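Local coordinates for protein DNA ligase (Archaeoglobus fulgidus, PDB 3GDE) that probably seals nicks in double-stranded DNA during replication, recombination and repair, using ATP and passing through an adenylated lysine intermediate, at residues P55-R60 against I222-R227; Y194-D199 against Y409-R414; Y270-E275 against V536-T541; M425-L430 against R526-R531. All blocks are in the same frame, centred on the assembly; numbering follows the deposited sequence.

Interaction 1. Residues P55-R60 against I222-R227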
# COMPACT_ATOMS: atom_id res chain seq x y z
N PRO A 55 -1.56 -10.37 2.13
CA PRO A 55 -2.23 -9.06 2.10
C PRO A 55 -1.62 -8.12 3.16
O PRO A 55 -1.15 -8.59 4.19
CB PRO A 55 -3.67 -9.40 2.47
CG PRO A 55 -3.83 -10.83 2.05
CD PRO A 55 -2.52 -11.46 2.38
N PRO A 56 -1.60 -6.80 2.89
CA PRO A 56 -0.95 -5.87 3.82
C PRO A 56 -1.64 -5.80 5.19
O PRO A 56 -0.98 -5.56 6.21
CB PRO A 56 -1.05 -4.52 3.09
CG PRO A 56 -2.19 -4.67 2.13
CD PRO A 56 -2.16 -6.12 1.71
N TRP A 57 -2.95 -6.01 5.21
CA TRP A 57 -3.72 -5.96 6.44
C TRP A 57 -3.56 -7.20 7.31
O TRP A 57 -3.88 -7.17 8.50
CB TRP A 57 -5.19 -5.74 6.10
CG TRP A 57 -5.76 -6.78 5.19
CD1 TRP A 57 -5.81 -6.74 3.83
CD2 TRP A 57 -6.39 -8.01 5.58
NE1 TRP A 57 -6.43 -7.87 3.35
CE2 TRP A 57 -6.79 -8.66 4.40
CE3 TRP A 57 -6.66 -8.62 6.82
CZ2 TRP A 57 -7.44 -9.91 4.41
CZ3 TRP A 57 -7.30 -9.85 6.83
CH2 TRP A 57 -7.69 -10.48 5.63
N ASP A 58 -3.12 -8.30 6.69
CA ASP A 58 -2.75 -9.52 7.39
C ASP A 58 -1.58 -9.17 8.33
O ASP A 58 -0.68 -8.45 7.95
CB ASP A 58 -2.34 -10.58 6.36
CG ASP A 58 -2.12 -11.97 6.96
OD1 ASP A 58 -1.51 -12.10 8.05
OD2 ASP A 58 -2.55 -12.95 6.32
N GLU A 59 -1.62 -9.67 9.56
CA GLU A 59 -0.53 -9.40 10.50
C GLU A 59 0.79 -10.08 10.11
O GLU A 59 1.85 -9.63 10.53
CB GLU A 59 -0.93 -9.75 11.95
CG GLU A 59 -2.00 -8.81 12.55
CD GLU A 59 -1.55 -8.13 13.85
OE1 GLU A 59 -0.65 -7.26 13.79
OE2 GLU A 59 -2.13 -8.45 14.92
N ARG A 60 0.73 -11.13 9.29
CA ARG A 60 1.94 -11.82 8.80
C ARG A 60 2.75 -11.00 7.79
O ARG A 60 2.21 -10.48 6.81
CB ARG A 60 1.59 -13.19 8.22
CG ARG A 60 1.14 -14.22 9.25
CD ARG A 60 0.59 -15.47 8.59
NE ARG A 60 -0.56 -15.17 7.75
CZ ARG A 60 -1.17 -16.04 6.95
NH1 ARG A 60 -0.74 -17.29 6.85
NH2 ARG A 60 -2.22 -15.65 6.23
N ILE A 222 -16.78 -8.14 9.76
CA ILE A 222 -16.00 -7.44 10.78
C ILE A 222 -14.60 -8.06 10.94
O ILE A 222 -14.44 -9.29 10.97
CB ILE A 222 -16.73 -7.37 12.15
CG1 ILE A 222 -18.06 -6.64 12.02
CG2 ILE A 222 -15.86 -6.64 13.18
CD1 ILE A 222 -18.84 -6.49 13.32
N HIS A 223 -13.62 -7.17 11.00
CA HIS A 223 -12.19 -7.49 11.12
C HIS A 223 -11.53 -7.78 9.76
O HIS A 223 -10.32 -7.98 9.69
CB HIS A 223 -11.92 -8.57 12.19
CG HIS A 223 -12.45 -8.21 13.55
ND1 HIS A 223 -13.46 -8.91 14.17
CD2 HIS A 223 -12.13 -7.19 14.39
CE1 HIS A 223 -13.73 -8.35 15.34
NE2 HIS A 223 -12.94 -7.31 15.50
N ILE A 224 -12.32 -7.76 8.69
CA ILE A 224 -11.75 -7.74 7.35
C ILE A 224 -11.91 -6.34 6.75
O ILE A 224 -13.04 -5.87 6.54
CB ILE A 224 -12.30 -8.87 6.43
CG1 ILE A 224 -11.78 -10.22 6.93
CG2 ILE A 224 -11.89 -8.64 4.96
CD1 ILE A 224 -12.48 -11.42 6.35
N PRO A 225 -10.78 -5.66 6.50
CA PRO A 225 -10.80 -4.25 6.12
C PRO A 225 -11.42 -4.04 4.76
O PRO A 225 -11.26 -4.86 3.85
CB PRO A 225 -9.32 -3.87 6.08
CG PRO A 225 -8.62 -5.16 5.79
CD PRO A 225 -9.40 -6.19 6.54
N VAL A 226 -12.15 -2.94 4.64
CA VAL A 226 -12.68 -2.51 3.37
C VAL A 226 -11.96 -1.25 2.90
O VAL A 226 -11.57 -0.38 3.70
CB VAL A 226 -14.25 -2.46 3.36
CG1 VAL A 226 -14.86 -2.90 4.70
CG2 VAL A 226 -14.82 -1.13 2.84
N ARG A 227 -11.72 -1.19 1.59
CA ARG A 227 -11.02 -0.07 0.99
C ARG A 227 -11.82 1.20 1.24
O ARG A 227 -13.02 1.24 0.95
CB ARG A 227 -10.83 -0.29 -0.50
CG ARG A 227 -9.54 0.24 -1.01
CD ARG A 227 -8.38 -0.62 -0.56
NE ARG A 227 -7.94 -1.54 -1.60
CZ ARG A 227 -7.14 -1.21 -2.61
NH1 ARG A 227 -6.71 0.04 -2.74
NH2 ARG A 227 -6.79 -2.11 -3.51
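Right beside Trp-57, whose indole meets Pro-225 across the contact, Asp-58 OD1 is gripped twice by Arg-60: the backbone N reaches it at 2.7 Å, closing an Asx turn, and NE reaches it at 3.2 Å from the same face of the carboxylate. The guanidinium is held side-on, because Arg-60 NH2 also donates to the syn lone pair of Asp-58 OD2 at 2.7 Å, making a salt bridge. The type I turn from Pro-55 to Asp-58 thus runs straight into the Asx turn and the salt bridge.

The join to 222-227 is apolar. Trp-57 CG lies between the backbone N and the carbonyl carbon (chi1 57°), and the ring then turns one face to the proline. Pro-225 CG sits 3.3 Å from Trp-57 CG and 3.7 Å from the centroid of the five-membered ring, a CH-pi contact over the face. Pro-225 CD leans further along, 3.6 Å from Trp-57 CD2, while Pro-55 CB lies over the opposite face, toward its rim. At the far end of the indole, Ile-224 CG1 comes obliquely to Trp-57 CH2 at 4.3 Å.

Trp-57 NE1 spends its hydrogen on Asn-198 O, just past helix 187-197. The N-terminal domain thus meets the loop between helix 200-216 and strand 230-233 through ring-face packing, and the indole's directional polar bond goes to a third segment.

Interaction 2. Residues Y194-D199 against Y409-R414. With PO4 (phosphate ion), chain B.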
# COMPACT_ATOMS: atom_id res chain seq x y z
N TYR A 194 -13.00 -7.14 -4.47
CA TYR A 194 -11.67 -6.83 -3.99
C TYR A 194 -11.68 -5.69 -2.96
O TYR A 194 -10.95 -5.74 -1.96
CB TYR A 194 -10.75 -6.46 -5.15
CG TYR A 194 -9.30 -6.24 -4.77
CD1 TYR A 194 -8.65 -7.10 -3.88
CD2 TYR A 194 -8.57 -5.21 -5.34
CE1 TYR A 194 -7.31 -6.91 -3.55
CE2 TYR A 194 -7.24 -5.01 -5.02
CZ TYR A 194 -6.61 -5.86 -4.12
OH TYR A 194 -5.29 -5.65 -3.81
N MET A 195 -12.50 -4.68 -3.21
CA MET A 195 -12.58 -3.52 -2.32
C MET A 195 -13.13 -3.86 -0.92
O MET A 195 -12.82 -3.17 0.05
CB MET A 195 -13.37 -2.38 -2.98
CG MET A 195 -12.76 -1.82 -4.28
SD MET A 195 -11.05 -1.25 -4.13
CE MET A 195 -10.64 -0.93 -5.84
N ILE A 196 -13.92 -4.92 -0.81
CA ILE A 196 -14.46 -5.30 0.51
C ILE A 196 -13.75 -6.48 1.18
O ILE A 196 -14.01 -6.77 2.35
CB ILE A 196 -15.99 -5.54 0.51
CG1 ILE A 196 -16.37 -6.73 -0.36
CG2 ILE A 196 -16.76 -4.27 0.13
CD1 ILE A 196 -17.66 -7.38 0.05
N THR A 197 -12.86 -7.16 0.45
CA THR A 197 -12.09 -8.29 1.02
C THR A 197 -10.62 -7.99 1.13
O THR A 197 -9.94 -8.53 2.00
CB THR A 197 -12.25 -9.59 0.19
OG1 THR A 197 -11.74 -9.39 -1.13
CG2 THR A 197 -13.70 -10.04 0.13
N ASN A 198 -10.12 -7.15 0.22
CA ASN A 198 -8.69 -6.82 0.11
C ASN A 198 -7.75 -8.04 0.02
O ASN A 198 -6.61 -8.02 0.53
CB ASN A 198 -8.29 -5.84 1.22
CG ASN A 198 -8.83 -4.45 0.96
OD1 ASN A 198 -8.28 -3.70 0.15
ND2 ASN A 198 -9.93 -4.10 1.63
N ASP A 199 -8.24 -9.08 -0.65
CA ASP A 199 -7.47 -10.27 -0.96
C ASP A 199 -7.89 -10.76 -2.34
O ASP A 199 -8.94 -11.40 -2.48
CB ASP A 199 -7.72 -11.34 0.11
CG ASP A 199 -6.79 -12.55 -0.03
OD1 ASP A 199 -6.23 -12.80 -1.13
OD2 ASP A 199 -6.62 -13.27 0.97
N TYR A 409 -21.86 4.79 0.20
CA TYR A 409 -20.44 4.64 0.46
C TYR A 409 -19.86 3.65 -0.55
O TYR A 409 -20.32 2.50 -0.63
CB TYR A 409 -20.21 4.16 1.90
CG TYR A 409 -18.75 4.16 2.34
CD1 TYR A 409 -18.24 5.19 3.12
CD2 TYR A 409 -17.90 3.12 1.97
CE1 TYR A 409 -16.90 5.18 3.54
CE2 TYR A 409 -16.58 3.10 2.37
CZ TYR A 409 -16.08 4.13 3.16
OH TYR A 409 -14.76 4.11 3.54
N ILE A 410 -18.87 4.11 -1.32
CA ILE A 410 -18.27 3.31 -2.39
C ILE A 410 -16.80 2.97 -2.12
O ILE A 410 -15.90 3.77 -2.43
CB ILE A 410 -18.42 3.99 -3.79
CG1 ILE A 410 -19.86 4.46 -4.05
CG2 ILE A 410 -17.94 3.04 -4.90
CD1 ILE A 410 -20.86 3.37 -4.41
N PRO A 411 -16.54 1.78 -1.55
CA PRO A 411 -15.18 1.37 -1.20
C PRO A 411 -14.16 1.54 -2.33
O PRO A 411 -14.40 1.14 -3.48
CB PRO A 411 -15.36 -0.12 -0.85
CG PRO A 411 -16.74 -0.19 -0.30
CD PRO A 411 -17.53 0.74 -1.20
N GLY A 412 -13.05 2.18 -1.99
CA GLY A 412 -11.89 2.29 -2.87
C GLY A 412 -12.00 3.30 -3.99
O GLY A 412 -11.07 3.43 -4.77
N LYS A 413 -13.11 4.02 -4.05
CA LYS A 413 -13.40 4.91 -5.15
C LYS A 413 -13.17 6.37 -4.78
O LYS A 413 -13.49 6.80 -3.68
CB LYS A 413 -14.85 4.72 -5.61
CG LYS A 413 -15.18 5.24 -7.00
CD LYS A 413 -14.61 4.34 -8.12
CE LYS A 413 -15.18 2.91 -8.08
NZ LYS A 413 -16.52 2.82 -8.71
N ARG A 414 -12.62 7.11 -5.74
CA ARG A 414 -12.32 8.53 -5.61
C ARG A 414 -13.14 9.35 -6.62
O ARG A 414 -12.64 9.79 -7.65
CB ARG A 414 -10.81 8.74 -5.77
CG ARG A 414 -10.32 10.18 -5.90
CD ARG A 414 -8.80 10.26 -5.73
NE ARG A 414 -8.53 10.93 -4.47
CZ ARG A 414 -7.76 10.49 -3.49
NH1 ARG A 414 -7.06 9.36 -3.56
NH2 ARG A 414 -7.67 11.24 -2.42
P PO4 B . -6.02 10.44 0.29
O1 PO4 B . -6.31 9.73 1.60
O2 PO4 B . -7.31 11.08 -0.17
O3 PO4 B . -4.98 11.52 0.48
O4 PO4 B . -5.54 9.43 -0.72
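Apolar packing carries this contact, with Met-195 and Ile-196 near the end of helix 187-197 set against Pro-411. Met-195 CB meets Pro-411 CB at 3.7 Å. With Met-195 CG anti to the carbonyl carbon (chi1 -62°), the side chain runs on over the peptide that follows the proline: CG lies 3.5 Å from Pro-411 O. A bend at chi2 then brings Met-195 SD over the backbone of Gly-412, 3.9 Å from its CA. Ile-196 lies alongside the proline ring, pointing the same way, and touches it more loosely through its CG2 branch, 4.1 Å from Pro-411 CG.

Backbone hydrogen bonds shape both partners rather than linking them. On the loop side Pro-411 and Gly-412 form the corner of a type II beta turn, with Lys-413 N bonded to Ile-410 O at 3.2 Å. Gly-412 takes the positive phi (77°) of the third turn position, and its bare CA leaves room for the methionine sulfur. On the helix side Asn-198 N returns to Tyr-194 O at 2.7 Å before the chain leaves helical geometry at Asn-198. The turn lies in the adenylation domain, in the loop that leads into short strand 414-415, while the helix belongs to the all-helical N-terminal part of the chain.

Charge enters just past the turn, at Arg-414. This residue, predicted to bind ATP, presents its guanidinium edge to a phosphate ion, probably from the crystallisation liquor; NH1 donates to phosphate O4 at 3.2 Å. Lys-420 binds the same ion, and Arg-414 NE is tied to Ala-231 O.

Interaction 3. Residues Y270-E275 against V536-T541. With PO4 (phosphate ion), chain B.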
# COMPACT_ATOMS: atom_id res chain seq x y z
N TYR A 270 -7.50 -0.44 11.38
CA TYR A 270 -6.71 -0.36 10.16
C TYR A 270 -6.43 1.09 9.78
O TYR A 270 -7.29 1.96 9.94
CB TYR A 270 -7.41 -1.08 9.02
CG TYR A 270 -7.58 -2.55 9.27
CD1 TYR A 270 -6.53 -3.44 9.04
CD2 TYR A 270 -8.78 -3.07 9.76
CE1 TYR A 270 -6.66 -4.80 9.30
CE2 TYR A 270 -8.93 -4.42 10.02
CZ TYR A 270 -7.87 -5.29 9.78
OH TYR A 270 -8.01 -6.63 10.02
N SER A 271 -5.23 1.34 9.28
CA SER A 271 -4.85 2.67 8.83
C SER A 271 -5.36 2.94 7.40
O SER A 271 -6.08 2.12 6.82
CB SER A 271 -3.33 2.82 8.90
OG SER A 271 -2.70 1.94 7.98
N ARG A 272 -5.00 4.10 6.85
CA ARG A 272 -5.39 4.52 5.51
C ARG A 272 -4.97 3.50 4.45
O ARG A 272 -5.72 3.24 3.52
CB ARG A 272 -4.83 5.94 5.23
CG ARG A 272 -4.66 6.42 3.78
CD ARG A 272 -5.95 6.71 3.01
NE ARG A 272 -6.11 5.64 2.04
CZ ARG A 272 -5.93 5.74 0.72
NH1 ARG A 272 -5.64 6.89 0.12
NH2 ARG A 272 -6.09 4.65 -0.00
N ARG A 273 -3.78 2.93 4.63
CA ARG A 273 -3.25 1.91 3.70
C ARG A 273 -3.55 0.50 4.20
O ARG A 273 -3.00 -0.50 3.70
CB ARG A 273 -1.73 2.08 3.46
CG ARG A 273 -1.12 3.48 3.60
CD ARG A 273 -1.82 4.64 2.86
NE ARG A 273 -1.95 4.50 1.41
CZ ARG A 273 -2.15 5.52 0.57
NH1 ARG A 273 -2.22 6.77 1.02
NH2 ARG A 273 -2.28 5.30 -0.73
N LEU A 274 -4.44 0.44 5.20
CA LEU A 274 -4.93 -0.79 5.79
C LEU A 274 -3.83 -1.64 6.45
O LEU A 274 -3.85 -2.86 6.33
CB LEU A 274 -5.76 -1.62 4.80
CG LEU A 274 -6.96 -0.93 4.12
CD1 LEU A 274 -7.60 -1.89 3.14
CD2 LEU A 274 -7.98 -0.43 5.13
N GLU A 275 -2.90 -0.99 7.14
CA GLU A 275 -2.00 -1.68 8.06
C GLU A 275 -2.78 -1.89 9.35
O GLU A 275 -3.50 -0.99 9.80
CB GLU A 275 -0.75 -0.84 8.36
CG GLU A 275 0.31 -1.55 9.22
CD GLU A 275 1.22 -0.59 10.02
OE1 GLU A 275 1.24 0.64 9.73
OE2 GLU A 275 1.93 -1.06 10.95
N VAL A 536 5.55 0.61 -1.80
CA VAL A 536 5.59 1.18 -3.16
C VAL A 536 4.24 1.11 -3.87
O VAL A 536 3.94 1.96 -4.70
CB VAL A 536 6.73 0.62 -4.09
CG1 VAL A 536 7.81 -0.06 -3.31
CG2 VAL A 536 6.18 -0.32 -5.19
N ASP A 537 3.42 0.12 -3.55
CA ASP A 537 2.09 0.09 -4.16
C ASP A 537 1.06 0.98 -3.46
O ASP A 537 -0.11 1.00 -3.85
CB ASP A 537 1.60 -1.35 -4.43
CG ASP A 537 1.30 -2.12 -3.17
OD1 ASP A 537 0.50 -1.62 -2.34
OD2 ASP A 537 1.85 -3.25 -3.03
N GLU A 538 1.50 1.74 -2.46
CA GLU A 538 0.66 2.81 -1.90
C GLU A 538 1.14 4.22 -2.28
O GLU A 538 0.64 5.21 -1.76
CB GLU A 538 0.47 2.67 -0.38
CG GLU A 538 -0.40 1.50 0.05
CD GLU A 538 -1.82 1.51 -0.56
OE1 GLU A 538 -2.40 0.41 -0.70
OE2 GLU A 538 -2.36 2.60 -0.91
N ALA A 539 2.09 4.30 -3.21
CA ALA A 539 2.53 5.57 -3.75
C ALA A 539 1.42 6.14 -4.61
O ALA A 539 0.60 5.39 -5.15
CB ALA A 539 3.80 5.41 -4.57
N ASP A 540 1.39 7.45 -4.73
CA ASP A 540 0.37 8.10 -5.54
C ASP A 540 0.46 7.68 -7.00
O ASP A 540 1.55 7.45 -7.53
CB ASP A 540 0.40 9.61 -5.36
CG ASP A 540 -0.20 10.04 -4.04
OD1 ASP A 540 -1.45 9.96 -3.90
OD2 ASP A 540 0.56 10.43 -3.13
N THR A 541 -0.70 7.56 -7.63
CA THR A 541 -0.82 6.98 -8.97
C THR A 541 -0.69 8.04 -10.05
O THR A 541 -0.91 9.23 -9.80
CB THR A 541 -2.17 6.24 -9.13
OG1 THR A 541 -3.25 7.16 -8.91
CG2 THR A 541 -2.27 5.09 -8.13
P PO4 B . -6.02 10.44 0.29
O1 PO4 B . -6.31 9.73 1.60
O2 PO4 B . -7.31 11.08 -0.17
O3 PO4 B . -4.98 11.52 0.48
O4 PO4 B . -5.54 9.43 -0.72
O HOH W 1 -5.27 1.15 1.03
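Arg-273 reaches across to Glu-538 and touches it along most of its length. Its CB packs on Glu-538 CG at 3.7 Å, and its CG follows at 4.1 Å from the same carbon. Bends at chi2 (-50°) and chi3 turn the chain back over the glutamate, the two side chains sliding past each other in opposite directions. NE then donates to Glu-538 OE2 at 3.0 Å, coming from well above the carboxylate plane. At the tip, NH2 donates to the same OE2 at 2.7 Å, meeting the anti lone pair of that oxygen. One oxygen is therefore gripped side-on by two nitrogens, close to the guanidinium plane, although guanidinium and carboxylate are turned 61° apart. Glu-538 O lies over one guanidinium face without a hydrogen bond; a water bonds Arg-272 O and, weakly, Glu-538 OE1.

The guanidiniums of Arg-273 and Arg-272 stack face to face, Arg-272 CZ 3.7 Å above the Arg-273 plane, with Glu-538 and a phosphate ion nearby probably balancing their charge. Arg-272 NH1 bonds weakly to phosphate O1. Since Arg-272 is predicted to bind ATP, the Arg-273 to Glu-538 salt bridge probably joins the nucleotide site to the C-terminal part, consistent with the closed conformation.

The arginines occupy a type I turn, Ser-271 to Leu-274, following strand 268-271. Glu-538 belongs to a short 3-10 segment; Val-536 within it and Ala-539 just after it touch Val-431 of strand 428-437, and the chain then enters helix 542-550, N-capped by Thr-541.

Interaction 4. Residues M425-L430 against R526-R531. With PO4 (phosphate ion), chain D.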
# COMPACT_ATOMS: atom_id res chain seq x y z
N MET A 425 -1.90 23.18 -0.05
CA MET A 425 -1.88 22.25 -1.18
C MET A 425 -1.51 20.80 -0.82
O MET A 425 -1.14 20.50 0.32
CB MET A 425 -1.06 22.81 -2.36
CG MET A 425 0.29 23.36 -2.05
SD MET A 425 1.00 24.19 -3.52
CE MET A 425 0.83 22.94 -4.81
N GLU A 426 -1.66 19.90 -1.78
CA GLU A 426 -1.39 18.48 -1.57
C GLU A 426 0.10 18.23 -1.54
O GLU A 426 0.86 18.94 -2.18
CB GLU A 426 -2.02 17.63 -2.68
CG GLU A 426 -3.54 17.69 -2.72
CD GLU A 426 -4.16 17.29 -1.41
OE1 GLU A 426 -4.71 18.17 -0.74
OE2 GLU A 426 -4.08 16.09 -1.05
N THR A 427 0.51 17.23 -0.75
CA THR A 427 1.82 16.63 -0.93
C THR A 427 1.59 15.32 -1.65
O THR A 427 0.45 14.84 -1.77
CB THR A 427 2.59 16.41 0.39
OG1 THR A 427 1.85 15.54 1.27
CG2 THR A 427 2.88 17.73 1.08
N LEU A 428 2.67 14.75 -2.18
CA LEU A 428 2.60 13.48 -2.89
C LEU A 428 3.50 12.49 -2.22
O LEU A 428 4.53 12.85 -1.65
CB LEU A 428 3.02 13.65 -4.35
CG LEU A 428 2.04 14.38 -5.27
CD1 LEU A 428 2.77 14.89 -6.50
CD2 LEU A 428 0.86 13.47 -5.63
N ASP A 429 3.12 11.22 -2.28
CA ASP A 429 4.05 10.21 -1.87
C ASP A 429 4.53 9.39 -3.07
O ASP A 429 3.73 8.85 -3.84
CB ASP A 429 3.50 9.40 -0.71
CG ASP A 429 3.87 10.03 0.65
OD1 ASP A 429 3.05 10.76 1.27
OD2 ASP A 429 5.03 9.79 1.08
N LEU A 430 5.84 9.41 -3.25
CA LEU A 430 6.48 8.95 -4.47
C LEU A 430 7.59 7.96 -4.14
O LEU A 430 8.26 8.09 -3.12
CB LEU A 430 7.01 10.14 -5.29
CG LEU A 430 5.97 11.21 -5.71
CD1 LEU A 430 6.63 12.53 -6.15
CD2 LEU A 430 5.00 10.69 -6.80
N ARG A 526 10.17 19.27 -2.80
CA ARG A 526 10.83 19.51 -1.53
C ARG A 526 10.49 18.36 -0.61
O ARG A 526 9.33 18.00 -0.46
CB ARG A 526 10.39 20.86 -0.93
CG ARG A 526 10.95 21.18 0.46
CD ARG A 526 10.68 22.65 0.89
NE ARG A 526 11.60 23.57 0.22
CZ ARG A 526 12.82 23.87 0.65
NH1 ARG A 526 13.28 23.33 1.78
NH2 ARG A 526 13.59 24.70 -0.04
N PHE A 527 11.52 17.79 0.01
CA PHE A 527 11.37 16.64 0.89
C PHE A 527 10.67 17.05 2.18
O PHE A 527 11.09 18.00 2.84
CB PHE A 527 12.73 16.01 1.17
CG PHE A 527 12.70 14.82 2.12
CD1 PHE A 527 12.28 13.56 1.68
CD2 PHE A 527 13.13 14.96 3.44
CE1 PHE A 527 12.26 12.47 2.55
CE2 PHE A 527 13.13 13.87 4.32
CZ PHE A 527 12.70 12.62 3.87
N VAL A 528 9.61 16.33 2.52
CA VAL A 528 8.91 16.52 3.79
C VAL A 528 9.38 15.46 4.81
O VAL A 528 9.94 15.80 5.85
CB VAL A 528 7.37 16.49 3.60
CG1 VAL A 528 6.66 16.81 4.90
CG2 VAL A 528 6.95 17.49 2.50
N ARG A 529 9.15 14.18 4.49
CA ARG A 529 9.62 13.06 5.31
C ARG A 529 9.57 11.71 4.58
O ARG A 529 8.88 11.56 3.57
CB ARG A 529 8.79 12.94 6.60
CG ARG A 529 7.33 12.61 6.37
CD ARG A 529 6.57 12.79 7.67
NE ARG A 529 5.45 13.70 7.47
CZ ARG A 529 5.43 14.98 7.83
NH1 ARG A 529 6.44 15.55 8.46
NH2 ARG A 529 4.36 15.70 7.56
N LEU A 530 10.30 10.74 5.13
CA LEU A 530 10.22 9.36 4.69
C LEU A 530 8.90 8.77 5.16
O LEU A 530 8.53 8.93 6.32
CB LEU A 530 11.39 8.56 5.29
CG LEU A 530 11.50 7.03 5.10
CD1 LEU A 530 11.88 6.65 3.66
CD2 LEU A 530 12.53 6.48 6.07
N ARG A 531 8.17 8.09 4.28
CA ARG A 531 6.93 7.45 4.69
C ARG A 531 7.07 5.93 4.83
O ARG A 531 6.86 5.18 3.89
CB ARG A 531 5.75 7.86 3.78
CG ARG A 531 5.46 9.37 3.81
CD ARG A 531 4.93 9.84 5.19
NE ARG A 531 3.61 9.27 5.47
CZ ARG A 531 2.45 9.84 5.14
NH1 ARG A 531 2.42 11.03 4.54
NH2 ARG A 531 1.32 9.22 5.44
P PO4 D . -1.25 11.20 3.47
O1 PO4 D . -1.19 10.39 4.74
O2 PO4 D . -2.35 12.22 3.57
O3 PO4 D . 0.07 11.92 3.27
O4 PO4 D . -1.52 10.27 2.30
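Asp-429 and Arg-531 form the close half of a contact inside the C-terminal OB-fold domain, where strands 428-437 and 526-530 each pair antiparallel with strand 502-506. The carboxylate and guanidinium planes stand 86° apart. Asp-429 OD1 comes within 3.3 Å of Arg-531 NH1 but lies well out of the guanidinium plane, so the salt bridge works through charge and no N-H points at the oxygen. Both groups have further partners: Lys-534 at Asp-429 OD1, Glu-504 at Arg-531 NH1 and Asp-533 at Arg-531 NH2. Both side chains are buried, and these partners meet their charges; helix 313-321 adds Phe-313 and Leu-317 against the arginine.

The other half is far looser. Thr-427 CG2 and Val-528 CG2 meet methyl to methyl at 4.3 Å, both residues being partly exposed. Thr-427 OG1 turns instead to Glu-504 OE2. Val-528 and Arg-529 both face Glu-504 in a classic beta bulge.

Setting out beside the backbone N (chi1 -62°), the Arg-531 chain folds at chi2 and chi3 so that its terminal edge faces a second phosphate ion, distinct from the one at Arg-272 and Arg-414, probably from the crystallisation liquor and also bound by Lys-534. Arg-531 NH1 donates to phosphate O3 at 2.8 Å, and NH2 to O1 at 2.9 Å along a virtually straight line, 179° at the hydrogen.

From the N terminus, the chain opens interaction 1 at 55-60, runs through helices to open interaction 2 at 194-199, and closes interaction 1 at 222-227, so these two cross. They also touch: Arg-227 N bonds to Met-195 O. Interaction 3 opens at 270-275, before 409-414 closes interaction 2, giving a second crossing; both reach the same phosphate. Interaction 4 then opens and closes, 425-430 to 526-531, wholly within the span of interaction 3, which ends at 536-541. Asp-540 OD2 joins them by accepting from Asp-429 N. Interactions 1 and 2 tie the N-terminal helical part to loop 222-227 and the adenylation domain, interaction 3 brings in the C-terminal part, and interaction 4 stays inside the OB fold.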